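Local coordinates for protein putative alpha KG dependent 2,4-D dioxygenase (PDB 5J92) that probably acts as an iron(II)- and 2-oxoglutarate-dependent dioxygenase, with 2,4-D as a putative substrate, at residues D124-A132 with A197-L205; L172-S181 with Y218-W229. One frame throughout, in Å; residues are numbered along the deposited sequence.

From the N terminus, the chain reaches loop 124-132, which begins with the iron ligand Asp124, then strand 173-176 with the start of helix 178-184, then strand 201-208, and last segment 218-229. Contact 1 joins the first to the third and contact 2 the second to the fourth, closing loops of 64 and 36 residues that cross. Strands 201-208 and 173-176 are neighbours in a four-stranded antiparallel sheet, with 223-226 at an edge. Contact 2 pairs two strands of this sheet and brings the start of helix 178-184 against the turn before 223-226, whereas contact 1 sets loop 124-132 against strand 201-208. They meet where Ser126 OG hydrogen-bonds His222 ND1 and Tyr218 packs on Ser126 and Pro131.

Contact 1: D124-A132 with A197-L205; sequences DASYLPLPA and ALAPCIHEL. With FE2 (Fe (II) ion), chain E.
His203, on strand 201-208, pushes its imidazole into the loop that follows the metal-binding Asp124 of this TauD/TfdA-type, cupin-clan dioxygenase. The ring meets backbone carbonyls with its edge: NE2 donates to Leu128 O at 2.8 Å, a bent bond (133° at the hydrogen) with the acceptor lying in the ring plane, while Ser126 O is 3.1 Å from the same NE2. Pro131 CG, coming from the opposite direction, packs 3.7 Å from NE2. Outside the two segments, Tyr176 meets the His203 ring edge-to-face and the Tyr218 ring also touches it.

Cys201 also points at the loop. A chi1 of 61° turns SG back over its own backbone, where it lies against the turn, 3.4 Å from Leu128 C; Cys201 CB touches Pro129 CG.

Tyr127 belongs to the type I turn Ala125-Leu128, closed by a bond from Leu128 N to Ala125 O. Its ring receives Leu198 CD2 at the edge, near the ring plane, and the same methyl presses on Leu128 CD2 at 3.6 Å. Two waters lie between the backbones, one within hydrogen-bonding reach of Tyr127 O and Leu198 O, the other of Tyr127 O and Ala199 O, though neither has protons for all its acceptors. At the start of the same loop, Asp124 OD1 binds the iron at 2.5 Å, alongside His122 and His271.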
loop_
_atom_site.group_PDB
_atom_site.type_symbol
_atom_site.label_atom_id
_atom_site.label_comp_id
_atom_site.label_asym_id
_atom_site.label_seq_id
_atom_site.Cartn_x
_atom_site.Cartn_y
_atom_site.Cartn_z
ATOM N N ASP A 124 2.835 2.492 -17.516
ATOM C CA ASP A 124 2.759 1.516 -18.608
ATOM C C ASP A 124 4.122 1.180 -19.198
ATOM O O ASP A 124 4.877 2.070 -19.597
ATOM C CB ASP A 124 1.838 2.024 -19.713
ATOM C CG ASP A 124 0.383 1.890 -19.332
ATOM O OD1 ASP A 124 0.164 1.290 -18.260
ATOM O OD2 ASP A 124 -0.511 2.366 -20.079
ATOM N N ALA A 125 4.401 -0.124 -19.300
ATOM C CA ALA A 125 5.599 -0.660 -19.949
ATOM C C ALA A 125 6.898 -0.122 -19.345
ATOM O O ALA A 125 7.952 -0.133 -20.011
ATOM C CB ALA A 125 5.577 -0.413 -21.465
ATOM N N SER A 126 6.862 0.314 -18.084
ATOM C CA SER A 126 8.098 0.687 -17.404
ATOM C C SER A 126 9.034 -0.505 -17.267
ATOM O O SER A 126 10.222 -0.321 -16.980
ATOM C CB SER A 126 7.794 1.289 -16.024
ATOM O OG SER A 126 7.352 0.316 -15.087
ATOM N N TYR A 127 8.515 -1.727 -17.440
ATOM C CA TYR A 127 9.323 -2.937 -17.426
ATOM C C TYR A 127 10.082 -3.163 -18.729
ATOM O O TYR A 127 10.782 -4.171 -18.844
ATOM C CB TYR A 127 8.450 -4.161 -17.124
ATOM C CG TYR A 127 7.283 -4.351 -18.069
ATOM C CD1 TYR A 127 7.436 -5.048 -19.264
ATOM C CD2 TYR A 127 6.019 -3.865 -17.753
ATOM C CE1 TYR A 127 6.374 -5.225 -20.130
ATOM C CE2 TYR A 127 4.947 -4.038 -18.615
ATOM C CZ TYR A 127 5.133 -4.729 -19.796
ATOM O OH TYR A 127 4.073 -4.922 -20.652
ATOM N N LEU A 128 9.919 -2.274 -19.744
ATOM C CA LEU A 128 10.636 -2.346 -21.009
ATOM C C LEU A 128 11.743 -1.301 -21.057
ATOM O O LEU A 128 11.616 -0.232 -20.452
ATOM C CB LEU A 128 9.688 -2.108 -22.195
ATOM C CG LEU A 128 8.531 -3.094 -22.389
ATOM C CD1 LEU A 128 7.695 -2.721 -23.613
ATOM C CD2 LEU A 128 9.040 -4.533 -22.483
ATOM N N PRO A 129 12.842 -1.573 -21.768
ATOM C CA PRO A 129 13.838 -0.513 -21.982
ATOM C C PRO A 129 13.246 0.706 -22.650
ATOM O O PRO A 129 13.711 1.822 -22.398
ATOM C CB PRO A 129 14.890 -1.185 -22.883
ATOM C CG PRO A 129 14.737 -2.621 -22.635
ATOM C CD PRO A 129 13.280 -2.862 -22.323
ATOM N N LEU A 130 12.215 0.532 -23.480
ATOM C CA LEU A 130 11.536 1.646 -24.137
ATOM C C LEU A 130 10.079 1.657 -23.687
ATOM O O LEU A 130 9.216 1.033 -24.325
ATOM C CB LEU A 130 11.668 1.529 -25.654
ATOM C CG LEU A 130 11.031 2.615 -26.513
ATOM C CD1 LEU A 130 11.524 3.938 -26.052
ATOM C CD2 LEU A 130 11.412 2.405 -27.964
ATOM N N PRO A 131 9.750 2.385 -22.621
ATOM C CA PRO A 131 8.401 2.333 -22.050
ATOM C C PRO A 131 7.409 3.157 -22.865
ATOM O O PRO A 131 7.728 3.713 -23.918
ATOM C CB PRO A 131 8.585 2.928 -20.645
ATOM C CG PRO A 131 10.069 2.982 -20.429
ATOM C CD PRO A 131 10.655 3.174 -21.776
ATOM N N ALA A 132 6.186 3.231 -22.340
ATOM C CA ALA A 132 5.111 3.941 -23.005
ATOM C C ALA A 132 5.304 5.443 -22.881
ATOM O O ALA A 132 5.907 5.938 -21.923
ATOM C CB ALA A 132 3.755 3.567 -22.395
ATOM N N ALA A 197 12.267 -12.331 -23.603
ATOM C CA ALA A 197 11.877 -11.136 -24.346
ATOM C C ALA A 197 11.614 -9.959 -23.419
ATOM O O ALA A 197 11.822 -8.803 -23.805
ATOM C CB ALA A 197 10.636 -11.416 -25.199
ATOM N N LEU A 198 11.164 -10.229 -22.197
ATOM C CA LEU A 198 10.815 -9.192 -21.236
ATOM C C LEU A 198 11.791 -9.192 -20.066
ATOM O O LEU A 198 11.410 -8.992 -18.915
ATOM C CB LEU A 198 9.376 -9.370 -20.751
ATOM C CG LEU A 198 8.320 -9.404 -21.862
ATOM C CD1 LEU A 198 6.925 -9.701 -21.317
ATOM C CD2 LEU A 198 8.315 -8.096 -22.628
ATOM N N ALA A 199 13.072 -9.409 -20.358
ATOM C CA ALA A 199 14.077 -9.437 -19.305
ATOM C C ALA A 199 14.062 -8.116 -18.535
ATOM O O ALA A 199 13.738 -7.066 -19.100
ATOM C CB ALA A 199 15.464 -9.686 -19.899
ATOM N N PRO A 200 14.386 -8.143 -17.241
ATOM C CA PRO A 200 14.347 -6.909 -16.444
ATOM C C PRO A 200 15.267 -5.838 -17.007
ATOM O O PRO A 200 16.275 -6.128 -17.655
ATOM C CB PRO A 200 14.806 -7.366 -15.051
ATOM C CG PRO A 200 14.503 -8.840 -15.027
ATOM C CD PRO A 200 14.677 -9.331 -16.421
ATOM N N CYS A 201 14.894 -4.579 -16.768
ATOM C CA CYS A 201 15.693 -3.455 -17.232
ATOM C C CYS A 201 15.874 -2.467 -16.088
ATOM O O CYS A 201 15.442 -2.706 -14.955
ATOM C CB CYS A 201 15.054 -2.788 -18.454
ATOM S SG CYS A 201 13.416 -2.101 -18.148
ATOM N N ILE A 202 16.533 -1.348 -16.395
ATOM C CA ILE A 202 16.860 -0.326 -15.413
ATOM C C ILE A 202 16.462 1.045 -15.951
ATOM O O ILE A 202 16.662 1.340 -17.134
ATOM C CB ILE A 202 18.359 -0.391 -15.045
ATOM C CG1 ILE A 202 18.611 -1.654 -14.214
ATOM C CG2 ILE A 202 18.827 0.865 -14.337
ATOM C CD1 ILE A 202 20.070 -1.957 -13.993
ATOM N N HIS A 203 15.881 1.872 -15.087
ATOM C CA HIS A 203 15.561 3.259 -15.403
ATOM C C HIS A 203 15.942 4.144 -14.223
ATOM O O HIS A 203 15.908 3.708 -13.071
ATOM C CB HIS A 203 14.060 3.467 -15.695
ATOM C CG HIS A 203 13.539 2.673 -16.853
ATOM N ND1 HIS A 203 13.956 2.882 -18.149
ATOM C CD2 HIS A 203 12.609 1.693 -16.911
ATOM C CE1 HIS A 203 13.329 2.040 -18.952
ATOM N NE2 HIS A 203 12.503 1.311 -18.228
ATOM N N GLU A 204 16.270 5.403 -14.523
ATOM C CA GLU A 204 16.552 6.379 -13.480
ATOM C C GLU A 204 15.288 6.707 -12.693
ATOM O O GLU A 204 14.202 6.842 -13.262
ATOM C CB GLU A 204 17.119 7.656 -14.100
ATOM C CG GLU A 204 18.523 7.483 -14.678
ATOM C CD GLU A 204 19.039 8.741 -15.343
ATOM O OE1 GLU A 204 18.302 9.756 -15.354
ATOM O OE2 GLU A 204 20.177 8.712 -15.870
ATOM N N LEU A 205 15.448 6.896 -11.385
ATOM C CA LEU A 205 14.304 7.122 -10.515
ATOM C C LEU A 205 13.772 8.549 -10.616
ATOM O O LEU A 205 12.559 8.753 -10.529
ATOM C CB LEU A 205 14.675 6.796 -9.060
ATOM C CG LEU A 205 13.567 6.948 -7.995
ATOM C CD1 LEU A 205 12.354 6.030 -8.268
ATOM C CD2 LEU A 205 14.126 6.714 -6.619
HETATM FE FE FE2 E . -1.934 0.266 -17.501
HETATM O O HOH W 1 10.805 -6.777 -17.252
HETATM O O HOH W 2 11.850 -6.011 -20.489
#

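Contact 2: L172-S181 with Y218-W229; sequences LSCHYDIMAS and YLSSHATHVVGW
Backbone bonds join strands 173-176 and 223-226 as antiparallel neighbours: Val227 N donates to Ser173 O, His175 N to His225 O and Thr224 N to His175 O. Thr224 and His225 thus both face His175, a classic beta bulge that shifts the register from Cys174-Val226 to Tyr176-Ala223. Asp177 N continues the pairing to His222 O at 2.9 Å, just where Asp177 caps helix 178-184 by accepting from Ala180 N.

Among the rings, His175 and His225 form an offset stack, centroids 4.2 Å apart and planes at 28°; chi1 of 61° swings the His225 ring against His175. Val227 CG2 stands over the centre of the His175 ring in a CH-pi contact, and Ala223 CB lies over a face of Tyr176, 4.1 Å from its centroid.

Leu172 CD2 packs on Val226 CG1 and Trp229 CZ2, both at 4.0 Å. At the start of the helix, Thr224 CG2 meets Ala180 CB, and Ile178 CD1 lies beside His222 CD2 at 3.6 Å.

Of the polar side chains, Tyr176 OH donates to Tyr218 O at 2.6 Å, in the carbonyl plane and on a lone pair. Water bridges Asp177 OD2 to Thr224 OG1. The buried phenol is thus satisfied by backbone, tying strand 173-176 to the segment before the turn.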
loop_
_atom_site.group_PDB
_atom_site.type_symbol
_atom_site.label_atom_id
_atom_site.label_comp_id
_atom_site.label_asym_id
_atom_site.label_seq_id
_atom_site.Cartn_x
_atom_site.Cartn_y
_atom_site.Cartn_z
ATOM N N LEU A 172 19.452 8.049 -8.143
ATOM C CA LEU A 172 19.260 6.614 -8.057
ATOM C C LEU A 172 18.654 6.067 -9.345
ATOM O O LEU A 172 17.968 6.769 -10.096
ATOM C CB LEU A 172 18.345 6.263 -6.882
ATOM C CG LEU A 172 18.799 6.570 -5.455
ATOM C CD1 LEU A 172 17.758 6.034 -4.507
ATOM C CD2 LEU A 172 20.180 5.964 -5.162
ATOM N N SER A 173 18.905 4.782 -9.583
ATOM C CA SER A 173 18.232 4.025 -10.621
ATOM C C SER A 173 17.612 2.791 -9.981
ATOM O O SER A 173 18.063 2.315 -8.933
ATOM C CB SER A 173 19.187 3.624 -11.760
ATOM O OG SER A 173 19.608 4.773 -12.470
ATOM N N CYS A 174 16.571 2.277 -10.625
ATOM C CA CYS A 174 15.818 1.147 -10.100
ATOM C C CYS A 174 15.758 0.027 -11.118
ATOM O O CYS A 174 15.889 0.251 -12.322
ATOM C CB CYS A 174 14.392 1.539 -9.742
ATOM S SG CYS A 174 14.266 2.644 -8.353
ATOM N N HIS A 175 15.526 -1.185 -10.602
ATOM C CA HIS A 175 15.265 -2.367 -11.415
ATOM C C HIS A 175 13.768 -2.467 -11.696
ATOM O O HIS A 175 12.964 -2.332 -10.773
ATOM C CB HIS A 175 15.729 -3.632 -10.691
ATOM C CG HIS A 175 17.207 -3.696 -10.425
ATOM N ND1 HIS A 175 18.116 -4.052 -11.396
ATOM C CD2 HIS A 175 17.926 -3.522 -9.286
ATOM C CE1 HIS A 175 19.332 -4.080 -10.874
ATOM N NE2 HIS A 175 19.246 -3.754 -9.597
ATOM N N TYR A 176 13.402 -2.709 -12.959
ATOM C CA TYR A 176 12.007 -2.888 -13.367
ATOM C C TYR A 176 11.874 -4.272 -13.994
ATOM O O TYR A 176 12.679 -4.636 -14.860
ATOM C CB TYR A 176 11.562 -1.784 -14.342
ATOM C CG TYR A 176 11.610 -0.374 -13.754
ATOM C CD1 TYR A 176 12.831 0.282 -13.566
ATOM C CD2 TYR A 176 10.440 0.309 -13.405
ATOM C CE1 TYR A 176 12.889 1.563 -13.029
ATOM C CE2 TYR A 176 10.488 1.610 -12.869
ATOM C CZ TYR A 176 11.703 2.222 -12.683
ATOM O OH TYR A 176 11.768 3.488 -12.139
ATOM N N ASP A 177 10.869 -5.045 -13.549
ATOM C CA ASP A 177 10.858 -6.503 -13.735
ATOM C C ASP A 177 9.406 -6.988 -13.787
ATOM O O ASP A 177 8.791 -7.196 -12.738
ATOM C CB ASP A 177 11.630 -7.147 -12.588
ATOM C CG ASP A 177 11.794 -8.648 -12.726
ATOM O OD1 ASP A 177 11.159 -9.283 -13.596
ATOM O OD2 ASP A 177 12.577 -9.191 -11.916
ATOM N N ILE A 178 8.887 -7.228 -14.997
ATOM C CA ILE A 178 7.470 -7.571 -15.121
ATOM C C ILE A 178 7.175 -8.924 -14.478
ATOM O O ILE A 178 6.125 -9.108 -13.853
ATOM C CB ILE A 178 7.030 -7.527 -16.600
ATOM C CG1 ILE A 178 5.517 -7.735 -16.733
ATOM C CG2 ILE A 178 7.799 -8.539 -17.455
ATOM C CD1 ILE A 178 4.680 -6.691 -16.036
ATOM N N MET A 179 8.099 -9.880 -14.596
ATOM C CA MET A 179 7.854 -11.205 -14.039
ATOM C C MET A 179 7.827 -11.155 -12.520
ATOM O O MET A 179 7.031 -11.851 -11.882
ATOM C CB MET A 179 8.913 -12.195 -14.542
ATOM C CG MET A 179 8.850 -12.459 -16.037
ATOM S SD MET A 179 7.196 -12.963 -16.564
ATOM C CE MET A 179 7.288 -12.712 -18.345
ATOM N N ALA A 180 8.664 -10.310 -11.921
ATOM C CA ALA A 180 8.609 -10.133 -10.475
ATOM C C ALA A 180 7.289 -9.494 -10.041
ATOM O O ALA A 180 6.694 -9.913 -9.040
ATOM C CB ALA A 180 9.796 -9.298 -10.003
ATOM N N SER A 181 6.806 -8.484 -10.780
ATOM C CA SER A 181 5.552 -7.844 -10.381
ATOM C C SER A 181 4.367 -8.779 -10.584
ATOM O O SER A 181 3.426 -8.783 -9.777
ATOM C CB SER A 181 5.335 -6.534 -11.148
ATOM O OG SER A 181 5.071 -6.773 -12.531
ATOM N N TYR A 218 9.916 8.007 -10.895
ATOM C CA TYR A 218 9.554 6.909 -11.787
ATOM C C TYR A 218 9.112 5.701 -10.957
ATOM O O TYR A 218 9.733 4.638 -10.960
ATOM C CB TYR A 218 10.719 6.545 -12.704
ATOM C CG TYR A 218 10.296 5.827 -13.960
ATOM C CD1 TYR A 218 8.986 5.404 -14.134
ATOM C CD2 TYR A 218 11.202 5.593 -14.989
ATOM C CE1 TYR A 218 8.582 4.772 -15.293
ATOM C CE2 TYR A 218 10.808 4.958 -16.157
ATOM C CZ TYR A 218 9.499 4.551 -16.304
ATOM O OH TYR A 218 9.091 3.915 -17.461
ATOM N N LEU A 219 7.967 5.854 -10.299
ATOM C CA LEU A 219 7.424 4.761 -9.509
ATOM C C LEU A 219 6.572 3.853 -10.388
ATOM O O LEU A 219 6.001 4.289 -11.389
ATOM C CB LEU A 219 6.586 5.294 -8.343
ATOM C CG LEU A 219 7.331 6.237 -7.376
ATOM C CD1 LEU A 219 6.437 6.614 -6.200
ATOM C CD2 LEU A 219 8.628 5.604 -6.893
ATOM N N SER A 220 6.511 2.578 -10.013
ATOM C CA SER A 220 5.673 1.624 -10.720
ATOM C C SER A 220 5.692 0.327 -9.941
ATOM O O SER A 220 6.712 -0.028 -9.343
ATOM C CB SER A 220 6.175 1.383 -12.159
ATOM O OG SER A 220 5.282 0.560 -12.874
ATOM N N SER A 221 4.575 -0.401 -9.984
ATOM C CA SER A 221 4.591 -1.741 -9.410
ATOM C C SER A 221 5.674 -2.607 -10.047
ATOM O O SER A 221 6.066 -3.620 -9.460
ATOM C CB SER A 221 3.233 -2.413 -9.587
ATOM O OG SER A 221 2.995 -2.650 -10.965
ATOM N N HIS A 222 6.133 -2.251 -11.255
ATOM C CA HIS A 222 7.171 -3.013 -11.936
ATOM C C HIS A 222 8.543 -2.826 -11.310
ATOM O O HIS A 222 9.410 -3.677 -11.515
ATOM C CB HIS A 222 7.220 -2.626 -13.418
ATOM C CG HIS A 222 5.885 -2.687 -14.096
ATOM N ND1 HIS A 222 5.366 -1.638 -14.820
ATOM C CD2 HIS A 222 4.965 -3.681 -14.163
ATOM C CE1 HIS A 222 4.184 -1.977 -15.304
ATOM N NE2 HIS A 222 3.913 -3.210 -14.915
ATOM N N ALA A 223 8.760 -1.728 -10.587
ATOM C CA ALA A 223 10.035 -1.445 -9.950
ATOM C C ALA A 223 10.192 -2.311 -8.706
ATOM O O ALA A 223 9.307 -2.342 -7.850
ATOM C CB ALA A 223 10.130 0.041 -9.571
ATOM N N THR A 224 11.314 -3.020 -8.605
ATOM C CA THR A 224 11.501 -3.919 -7.475
ATOM C C THR A 224 12.438 -3.359 -6.411
ATOM O O THR A 224 12.122 -3.446 -5.222
ATOM C CB THR A 224 12.004 -5.283 -7.950
ATOM O OG1 THR A 224 13.240 -5.121 -8.652
ATOM C CG2 THR A 224 10.982 -5.906 -8.879
ATOM N N HIS A 225 13.607 -2.846 -6.800
ATOM C CA HIS A 225 14.581 -2.353 -5.835
ATOM C C HIS A 225 15.551 -1.401 -6.540
ATOM O O HIS A 225 15.411 -1.104 -7.728
ATOM C CB HIS A 225 15.315 -3.512 -5.126
ATOM C CG HIS A 225 16.108 -4.422 -6.028
ATOM N ND1 HIS A 225 15.535 -5.187 -7.026
ATOM C CD2 HIS A 225 17.426 -4.739 -6.028
ATOM C CE1 HIS A 225 16.466 -5.919 -7.612
ATOM N NE2 HIS A 225 17.622 -5.673 -7.021
ATOM N N VAL A 226 16.535 -0.919 -5.781
ATOM C CA VAL A 226 17.418 0.169 -6.199
ATOM C C VAL A 226 18.734 -0.428 -6.690
ATOM O O VAL A 226 19.321 -1.276 -6.009
ATOM C CB VAL A 226 17.650 1.158 -5.041
ATOM C CG1 VAL A 226 18.731 2.204 -5.412
ATOM C CG2 VAL A 226 16.330 1.859 -4.674
ATOM N N VAL A 227 19.205 0.023 -7.863
ATOM C CA VAL A 227 20.459 -0.479 -8.421
ATOM C C VAL A 227 21.614 -0.145 -7.489
ATOM O O VAL A 227 21.740 0.986 -7.003
ATOM C CB VAL A 227 20.713 0.114 -9.821
ATOM C CG1 VAL A 227 22.017 -0.433 -10.435
ATOM C CG2 VAL A 227 19.545 -0.151 -10.764
ATOM N N GLY A 228 22.481 -1.126 -7.248
ATOM C CA GLY A 228 23.658 -0.874 -6.451
ATOM C C GLY A 228 23.431 -0.825 -4.956
ATOM O O GLY A 228 24.359 -0.460 -4.221
ATOM N N TRP A 229 22.206 -1.093 -4.492
ATOM C CA TRP A 229 21.809 -1.235 -3.106
ATOM C C TRP A 229 21.416 -2.673 -2.832
ATOM O O TRP A 229 20.855 -3.337 -3.713
ATOM C CB TRP A 229 20.601 -0.364 -2.751
ATOM C CG TRP A 229 20.878 1.091 -2.584
ATOM C CD1 TRP A 229 21.974 1.802 -3.023
ATOM C CD2 TRP A 229 20.011 2.035 -1.950
ATOM N NE1 TRP A 229 21.828 3.139 -2.689
ATOM C CE2 TRP A 229 20.636 3.300 -2.027
ATOM C CE3 TRP A 229 18.766 1.929 -1.312
ATOM C CZ2 TRP A 229 20.056 4.451 -1.493
ATOM C CZ3 TRP A 229 18.184 3.088 -0.788
ATOM C CH2 TRP A 229 18.830 4.324 -0.890
HETATM O O HOH W 3 21.141 3.558 -7.997
HETATM O O HOH W 4 21.745 -3.744 -8.164
HETATM O O HOH W 5 14.316 -7.189 -10.225
#